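Local atomic coordinates of 1-carboxybiuret hydrolase subunit AtzE (Pseudomonas sp., PDB entry 6C62), a protein that hydrolyses 1-carboxybiuret to urea-1,3-dicarboxylate and ammonia, a step in the bacterial degradation of atrazine. Residues R193-G198 and G228-D233; P189-L194 and I206-P211. All coordinates share one frame; numbering follows the deposited sequence.

In the fold
Read from the N terminus, the chain leaves strand 185-188 and enters at once the loop that begins both contacts. Residues 189-194 close first, against 206-211 at the start of the next strand of the central sheet, 208-213; this is interaction 2. The same loop carries on, sharing Arg193 and Leu194, into 193-198, which meets 228-233 beyond helix 216-226 in interaction 1. Interaction 1 starts inside the loop that interaction 2 closes and ends beyond it, so the two loops overlap and cross rather than nest. Arg196 joins them: its NH1 probably donates a hydrogen bond to Asp207 O. Together they tie the sheet's middle to the connection that leads, eventually, to strand 257-260.

Interaction 1: R193-G198 and G228-D233; sequences RLSRRG and GPDPLD
Arg197 forms a side-on salt bridge with Asp230, one nitrogen to each carboxylate oxygen: NE to OD2 at 2.9 Å, and NH2 of Arg197 to OD1 of Asp230 at 3.0 Å. A bend in the arginine chain at chi3 (59°) turns the guanidinium onto its partner, but the pair is far from coplanar, the two planes standing 60° apart. Leu232 CD1 lies over the centre of one guanidinium face.

The carboxylate is gripped by four bonds. OD2 of Asp230 takes NE on its syn lone pair and, with the anti one, the hydroxyl of Ser195, whose OG is 2.6 Å from it. OD1 accepts from Leu232 N at 3.2 Å, an Asx turn, on the face opposite Arg197 NH2. Such a ring of donors would be expected to favour the charged carboxylate. Ser195 OG is placed by its torsion, anti to the backbone N (chi1 174°), and also accepts from Arg197 N, making an ST turn. With Asp230 replaced by an alanine, the Arg197 guanidinium would probably lose its countercharge here, and the Ser195 hydroxyl and Leu232 N their acceptors.

Asp233 serves the backbone instead: Arg196 N donates to its OD2 across 3.1 Å, from above the carboxylate plane. Water 2 bridges that oxygen to Leu194 O, while water 3 links Ser195 N with Gly228 O. The guanidinium of Arg196 forms its salt bridge with an acidic side chain of another protein's chain.

This is a joint between two irregular segments, one following strand 185-188 and the other helix 216-226, with a type I turn from Asp230 to Asp233. Helix 102-109 packs against it: Ser195, Arg197 and Asp230 touch Val102, and Arg106 donates hydrogen bonds to Gly228 O and Pro229 O.

Interaction 2: P189-L194 and I206-P211; sequences PTFGRL and IDHLGP
Phe191 swings its CG anti to the backbone N (chi1 -172°), while His208 holds CG beside its own backbone N (chi1 -59°), and these two choices bring the rings together as a T-shaped pair. The edge of Phe191 faces the flat of the imidazole: the planes stand at 86°, the ring centroids of Phe191 and His208 are 5.2 Å apart, and Phe191 CD1 sits above the centre of the histidine ring, 3.8 Å from His208 CE1. Farther along the same ring, Phe191 CE1 lies 3.2 Å from Asp207 O.

The other end of the imidazole touches backbone, with His208 CD2 3.1 Å from Pro189 O. His208 ND1 makes a weak hydrogen bond to Asp170 O. Beyond the rings, Leu209 O receives carbon neighbours from two residues: Pro189 CD approaches it to 3.2 Å and Leu194 CD1 to 3.6 Å. Gly210 suits this site, since a CB there would run into the proline ring.

No direct hydrogen bond joins the segments; water does the bridging. Water 5 accepts from Gly192 N, donates to Asp207 O and lies over one face of Phe191, toward its rim. Water 6 connects Leu194 O to Leu209 N. Gly192 belongs to a type II turn, Thr190 to Arg193, that folds the loop back.

Asp207 points away from this contact, its carboxylate held by Thr171 OG1 and the amides of Phe202 and Val203, about 8 Å between side chains from Ser174, the probable acyl-forming serine. Strand 208-213 runs between antiparallel neighbours 165-170 and 185-188 in the central sheet; Leu209 packs on Ser169 of the former, His208 on Lys188 of the latter, and Leu194 and Pro211 both reach Met226 of helix 216-226.

Interaction 1: R193-G198 and G228-D233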
ATOM      1  N   ARG A 193      16.001   0.961   4.311  1.00 10.02           N
ATOM      2  CA  ARG A 193      17.394   0.585   4.389  1.00 10.77           C
ATOM      3  C   ARG A 193      17.700  -0.478   5.460  1.00 11.86           C
ATOM      4  O   ARG A 193      18.407  -1.446   5.214  1.00 10.93           O
ATOM      5  CB  ARG A 193      18.232   1.857   4.649  1.00 11.93           C
ATOM      6  CG  ARG A 193      19.703   1.633   4.888  1.00 12.69           C
ATOM      7  CD  ARG A 193      20.476   1.208   3.657  1.00 13.40           C
ATOM      8  NE  ARG A 193      20.766   2.365   2.806  1.00 14.05           N
ATOM      9  CZ  ARG A 193      21.513   2.311   1.691  1.00 13.36           C
ATOM     10  NH1 ARG A 193      21.754   3.415   1.004  1.00 14.39           N
ATOM     11  NH2 ARG A 193      21.959   1.175   1.243  1.00 13.67           N
ATOM     12  N   LEU A 194      17.265  -0.189   6.700  1.00 11.73           N
ATOM     13  CA  LEU A 194      17.579  -1.005   7.847  1.00 11.00           C
ATOM     14  C   LEU A 194      16.359  -1.825   8.295  1.00 10.53           C
ATOM     15  O   LEU A 194      15.218  -1.316   8.405  1.00 10.74           O
ATOM     16  CB  LEU A 194      18.100  -0.147   8.987  1.00 11.77           C
ATOM     17  CG  LEU A 194      19.386   0.597   8.846  1.00 11.99           C
ATOM     18  CD1 LEU A 194      19.809   1.173  10.185  1.00 12.13           C
ATOM     19  CD2 LEU A 194      20.525  -0.294   8.335  1.00 12.33           C
ATOM     20  N   SER A 195      16.620  -3.107   8.545  1.00  9.53           N
ATOM     21  CA  SER A 195      15.551  -4.086   8.845  1.00 10.17           C
ATOM     22  C   SER A 195      14.798  -3.706  10.103  1.00 10.16           C
ATOM     23  O   SER A 195      15.417  -3.349  11.145  1.00 10.48           O
ATOM     24  CB  SER A 195      16.129  -5.464   9.055  1.00 10.95           C
ATOM     25  OG  SER A 195      15.082  -6.344   9.479  1.00 11.13           O
ATOM     26  N   ARG A 196      13.499  -3.790  10.030  1.00 10.06           N
ATOM     27  CA  ARG A 196      12.643  -3.446  11.171  1.00 11.01           C
ATOM     28  C   ARG A 196      12.223  -4.706  11.960  1.00 11.81           C
ATOM     29  O   ARG A 196      11.490  -4.607  12.912  1.00 10.94           O
ATOM     30  CB  ARG A 196      11.383  -2.718  10.670  1.00 11.44           C
ATOM     31  CG  ARG A 196      11.742  -1.415  10.036  1.00 11.55           C
ATOM     32  CD  ARG A 196      10.552  -0.557   9.613  1.00 12.26           C
ATOM     33  NE  ARG A 196       9.492  -1.261   8.886  1.00 12.87           N
ATOM     34  CZ  ARG A 196       8.430  -0.660   8.367  1.00 12.57           C
ATOM     35  NH1 ARG A 196       8.279   0.673   8.449  1.00 13.33           N
ATOM     36  NH2 ARG A 196       7.523  -1.363   7.751  1.00 13.36           N
ATOM     37  N   ARG A 197      12.709  -5.870  11.551  1.00 11.48           N
ATOM     38  CA  ARG A 197      12.297  -7.127  12.152  1.00 12.01           C
ATOM     39  C   ARG A 197      12.742  -7.262  13.637  1.00 11.57           C
ATOM     40  O   ARG A 197      13.878  -6.969  14.012  1.00 11.20           O
ATOM     41  CB  ARG A 197      12.845  -8.286  11.305  1.00 12.46           C
ATOM     42  CG  ARG A 197      12.424  -9.651  11.860  1.00 14.04           C
ATOM     43  CD  ARG A 197      12.475 -10.737  10.829  1.00 15.17           C
ATOM     44  NE  ARG A 197      13.814 -10.923  10.241  1.00 15.38           N
ATOM     45  CZ  ARG A 197      14.684 -11.873  10.599  1.00 17.52           C
ATOM     46  NH1 ARG A 197      14.393 -12.703  11.564  1.00 16.99           N
ATOM     47  NH2 ARG A 197      15.854 -12.023   9.937  1.00 16.63           N
ATOM     48  N   GLY A 198      11.785  -7.696  14.455  1.00 11.59           N
ATOM     49  CA  GLY A 198      11.945  -7.775  15.903  1.00 12.25           C
ATOM     50  C   GLY A 198      11.783  -6.431  16.617  1.00 13.07           C
ATOM     51  O   GLY A 198      12.382  -6.254  17.659  1.00 14.38           O
ATOM     52  N   GLY A 228      22.196  -4.379   5.406  1.00 18.40           N
ATOM     53  CA  GLY A 228      22.108  -5.667   4.747  1.00 19.05           C
ATOM     54  C   GLY A 228      20.659  -6.045   4.506  1.00 19.78           C
ATOM     55  O   GLY A 228      19.790  -5.749   5.347  1.00 20.73           O
ATOM     56  N   PRO A 229      20.399  -6.750   3.402  1.00 20.83           N
ATOM     57  CA  PRO A 229      19.046  -7.256   3.144  1.00 21.32           C
ATOM     58  C   PRO A 229      18.558  -8.190   4.225  1.00 20.42           C
ATOM     59  O   PRO A 229      19.346  -8.779   4.931  1.00 20.53           O
ATOM     60  CB  PRO A 229      19.165  -8.010   1.810  1.00 21.81           C
ATOM     61  CG  PRO A 229      20.614  -8.274   1.638  1.00 23.74           C
ATOM     62  CD  PRO A 229      21.393  -7.272   2.423  1.00 22.56           C
ATOM     63  N   ASP A 230      17.247  -8.228   4.411  1.00 19.83           N
ATOM     64  CA  ASP A 230      16.608  -9.146   5.305  1.00 17.61           C
ATOM     65  C   ASP A 230      15.313  -9.576   4.610  1.00 21.15           C
ATOM     66  O   ASP A 230      14.264  -8.881   4.708  1.00 19.12           O
ATOM     67  CB  ASP A 230      16.295  -8.437   6.607  1.00 18.37           C
ATOM     68  CG  ASP A 230      15.619  -9.354   7.621  1.00 17.32           C
ATOM     69  OD1 ASP A 230      15.444 -10.560   7.311  1.00 19.27           O
ATOM     70  OD2 ASP A 230      15.273  -8.861   8.733  1.00 17.58           O
ATOM     71  N   PRO A 231      15.364 -10.703   3.872  1.00 23.64           N
ATOM     72  CA  PRO A 231      14.148 -11.201   3.164  1.00 22.25           C
ATOM     73  C   PRO A 231      12.968 -11.485   4.097  1.00 22.33           C
ATOM     74  O   PRO A 231      11.872 -11.570   3.622  1.00 21.31           O
ATOM     75  CB  PRO A 231      14.632 -12.519   2.509  1.00 22.50           C
ATOM     76  CG  PRO A 231      15.912 -12.885   3.183  1.00 24.70           C
ATOM     77  CD  PRO A 231      16.546 -11.567   3.635  1.00 24.89           C
ATOM     78  N   LEU A 232      13.177 -11.686   5.393  1.00 20.12           N
ATOM     79  CA  LEU A 232      12.050 -11.859   6.295  1.00 20.59           C
ATOM     80  C   LEU A 232      11.414 -10.532   6.735  1.00 20.04           C
ATOM     81  O   LEU A 232      10.487 -10.569   7.469  1.00 19.86           O
ATOM     82  CB  LEU A 232      12.441 -12.676   7.520  1.00 21.43           C
ATOM     83  CG  LEU A 232      12.985 -14.091   7.235  1.00 24.96           C
ATOM     84  CD1 LEU A 232      13.425 -14.784   8.514  1.00 25.05           C
ATOM     85  CD2 LEU A 232      11.935 -14.933   6.539  1.00 23.99           C
ATOM     86  N   ASP A 233      11.934  -9.368   6.305  1.00 18.06           N
ATOM     87  CA  ASP A 233      11.408  -8.078   6.743  1.00 18.34           C
ATOM     88  C   ASP A 233      10.623  -7.447   5.581  1.00 18.17           C
ATOM     89  O   ASP A 233      11.210  -7.074   4.577  1.00 17.00           O
ATOM     90  CB  ASP A 233      12.543  -7.133   7.164  1.00 19.49           C
ATOM     91  CG  ASP A 233      12.022  -5.769   7.617  1.00 22.89           C
ATOM     92  OD1 ASP A 233      11.015  -5.759   8.368  1.00 25.83           O
ATOM     93  OD2 ASP A 233      12.611  -4.717   7.258  1.00 19.36           O
TER
HETATM   94  O   HOH W   1      20.747  -2.133   4.577  1.00 13.72           O
HETATM   95  O   HOH W   2      13.176  -2.163   6.460  1.00 15.09           O
HETATM   96  O   HOH W   3      19.493  -3.802   7.746  1.00 19.71           O
HETATM   97  O   HOH W   4       9.220  -4.170   7.975  1.00 14.84           O

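Interaction 2: P189-L194 and I206-P211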
ATOM      1  N   PRO A 189      18.240   6.710   8.413  1.00  9.99           N
ATOM      2  CA  PRO A 189      18.548   6.259   7.084  1.00 10.20           C
ATOM      3  C   PRO A 189      17.336   6.321   6.141  1.00  9.65           C
ATOM      4  O   PRO A 189      16.229   6.734   6.538  1.00  9.30           O
ATOM      5  CB  PRO A 189      19.014   4.795   7.281  1.00 10.15           C
ATOM      6  CG  PRO A 189      19.261   4.670   8.754  1.00 10.77           C
ATOM      7  CD  PRO A 189      18.205   5.573   9.343  1.00 10.23           C
ATOM      8  N   THR A 190      17.595   6.013   4.889  1.00  9.73           N
ATOM      9  CA  THR A 190      16.529   5.932   3.871  1.00  9.75           C
ATOM     10  C   THR A 190      15.426   4.962   4.351  1.00  9.52           C
ATOM     11  O   THR A 190      15.711   3.931   4.944  1.00  9.29           O
ATOM     12  CB  THR A 190      17.080   5.389   2.552  1.00 10.31           C
ATOM     13  OG1 THR A 190      18.152   6.228   2.089  1.00 10.11           O
ATOM     14  CG2 THR A 190      16.012   5.289   1.522  1.00 10.36           C
ATOM     15  N   PHE A 191      14.162   5.282   4.104  1.00  9.57           N
ATOM     16  CA  PHE A 191      13.101   4.324   4.374  1.00  9.39           C
ATOM     17  C   PHE A 191      13.394   3.013   3.626  1.00 10.98           C
ATOM     18  O   PHE A 191      13.633   3.004   2.407  1.00 11.06           O
ATOM     19  CB  PHE A 191      11.747   4.882   3.937  1.00 10.15           C
ATOM     20  CG  PHE A 191      10.587   4.032   4.365  1.00  9.80           C
ATOM     21  CD1 PHE A 191      10.079   4.109   5.663  1.00  9.51           C
ATOM     22  CD2 PHE A 191      10.141   3.049   3.543  1.00 11.00           C
ATOM     23  CE1 PHE A 191       9.079   3.267   6.097  1.00  9.70           C
ATOM     24  CE2 PHE A 191       9.140   2.151   3.960  1.00 11.22           C
ATOM     25  CZ  PHE A 191       8.614   2.264   5.273  1.00 10.87           C
ATOM     26  N   GLY A 192      13.395   1.908   4.338  1.00 11.46           N
ATOM     27  CA  GLY A 192      13.660   0.583   3.779  1.00 10.52           C
ATOM     28  C   GLY A 192      15.098   0.168   3.748  1.00 10.65           C
ATOM     29  O   GLY A 192      15.393  -0.904   3.231  1.00 11.43           O
ATOM     30  N   ARG A 193      16.001   0.961   4.311  1.00 10.02           N
ATOM     31  CA  ARG A 193      17.394   0.585   4.389  1.00 10.77           C
ATOM     32  C   ARG A 193      17.700  -0.478   5.460  1.00 11.86           C
ATOM     33  O   ARG A 193      18.407  -1.446   5.214  1.00 10.93           O
ATOM     34  CB  ARG A 193      18.232   1.857   4.649  1.00 11.93           C
ATOM     35  CG  ARG A 193      19.703   1.633   4.888  1.00 12.69           C
ATOM     36  CD  ARG A 193      20.476   1.208   3.657  1.00 13.40           C
ATOM     37  NE  ARG A 193      20.766   2.365   2.806  1.00 14.05           N
ATOM     38  CZ  ARG A 193      21.513   2.311   1.691  1.00 13.36           C
ATOM     39  NH1 ARG A 193      21.754   3.415   1.004  1.00 14.39           N
ATOM     40  NH2 ARG A 193      21.959   1.175   1.243  1.00 13.67           N
ATOM     41  N   LEU A 194      17.265  -0.189   6.700  1.00 11.73           N
ATOM     42  CA  LEU A 194      17.579  -1.005   7.847  1.00 11.00           C
ATOM     43  C   LEU A 194      16.359  -1.825   8.295  1.00 10.53           C
ATOM     44  O   LEU A 194      15.218  -1.316   8.405  1.00 10.74           O
ATOM     45  CB  LEU A 194      18.100  -0.147   8.987  1.00 11.77           C
ATOM     46  CG  LEU A 194      19.386   0.597   8.846  1.00 11.99           C
ATOM     47  CD1 LEU A 194      19.809   1.173  10.185  1.00 12.13           C
ATOM     48  CD2 LEU A 194      20.525  -0.294   8.335  1.00 12.33           C
ATOM     49  N   ILE A 206       5.637   4.320   7.511  1.00 10.02           N
ATOM     50  CA  ILE A 206       6.609   5.408   7.706  1.00 10.08           C
ATOM     51  C   ILE A 206       7.737   5.150   8.690  1.00 10.26           C
ATOM     52  O   ILE A 206       8.734   5.875   8.672  1.00 11.72           O
ATOM     53  CB  ILE A 206       5.881   6.751   8.073  1.00 10.61           C
ATOM     54  CG1 ILE A 206       4.610   7.018   7.227  1.00 10.35           C
ATOM     55  CG2 ILE A 206       6.802   7.934   7.869  1.00 11.28           C
ATOM     56  CD1 ILE A 206       3.845   8.247   7.685  1.00 10.52           C
ATOM     57  N   ASP A 207       7.666   4.131   9.549  1.00 11.14           N
ATOM     58  CA  ASP A 207       8.723   3.917  10.565  1.00 10.93           C
ATOM     59  C   ASP A 207      10.082   3.682   9.966  1.00  9.05           C
ATOM     60  O   ASP A 207      10.210   2.854   9.060  1.00  9.40           O
ATOM     61  CB  ASP A 207       8.470   2.690  11.476  1.00 11.97           C
ATOM     62  CG  ASP A 207       7.231   2.792  12.347  1.00 14.05           C
ATOM     63  OD1 ASP A 207       6.746   3.892  12.616  1.00 14.13           O
ATOM     64  OD2 ASP A 207       6.757   1.658  12.764  1.00 16.93           O
ATOM     65  N   HIS A 208      11.098   4.350  10.510  1.00  9.30           N
ATOM     66  CA  HIS A 208      12.508   4.126  10.195  1.00  9.63           C
ATOM     67  C   HIS A 208      13.262   3.810  11.509  1.00 10.66           C
ATOM     68  O   HIS A 208      12.884   4.296  12.578  1.00 10.15           O
ATOM     69  CB  HIS A 208      13.191   5.408   9.713  1.00 10.02           C
ATOM     70  CG  HIS A 208      12.625   6.057   8.497  1.00 10.14           C
ATOM     71  ND1 HIS A 208      11.446   6.775   8.490  1.00 10.99           N
ATOM     72  CD2 HIS A 208      13.213   6.289   7.301  1.00 10.82           C
ATOM     73  CE1 HIS A 208      11.288   7.338   7.295  1.00 11.84           C
ATOM     74  NE2 HIS A 208      12.354   7.065   6.558  1.00 11.44           N
ATOM     75  N   LEU A 209      14.357   3.053  11.438  1.00 10.97           N
ATOM     76  CA  LEU A 209      15.209   2.784  12.593  1.00 10.73           C
ATOM     77  C   LEU A 209      16.597   3.261  12.283  1.00 11.16           C
ATOM     78  O   LEU A 209      17.025   3.259  11.126  1.00 11.72           O
ATOM     79  CB  LEU A 209      15.282   1.309  12.896  1.00 10.92           C
ATOM     80  CG  LEU A 209      13.920   0.608  13.161  1.00 11.39           C
ATOM     81  CD1 LEU A 209      14.210  -0.857  13.339  1.00 12.49           C
ATOM     82  CD2 LEU A 209      13.269   1.222  14.414  1.00 11.19           C
ATOM     83  N   GLY A 210      17.316   3.660  13.322  1.00 10.82           N
ATOM     84  CA  GLY A 210      18.671   4.189  13.121  1.00 10.81           C
ATOM     85  C   GLY A 210      19.417   4.546  14.394  1.00 10.20           C
ATOM     86  O   GLY A 210      18.853   4.496  15.513  1.00  9.34           O
ATOM     87  N   PRO A 211      20.707   4.844  14.253  1.00 10.34           N
ATOM     88  CA  PRO A 211      21.579   5.112  15.384  1.00  9.62           C
ATOM     89  C   PRO A 211      21.609   6.589  15.770  1.00 10.21           C
ATOM     90  O   PRO A 211      21.331   7.491  14.944  1.00  9.93           O
ATOM     91  CB  PRO A 211      22.920   4.687  14.866  1.00  9.71           C
ATOM     92  CG  PRO A 211      22.848   5.027  13.357  1.00 10.47           C
ATOM     93  CD  PRO A 211      21.439   4.811  12.968  1.00  9.77           C
TER
HETATM   94  O   HOH W   5      12.205   1.832   7.167  1.00  9.07           O
HETATM   95  O   HOH W   6      14.295   1.275   9.060  1.00 12.74           O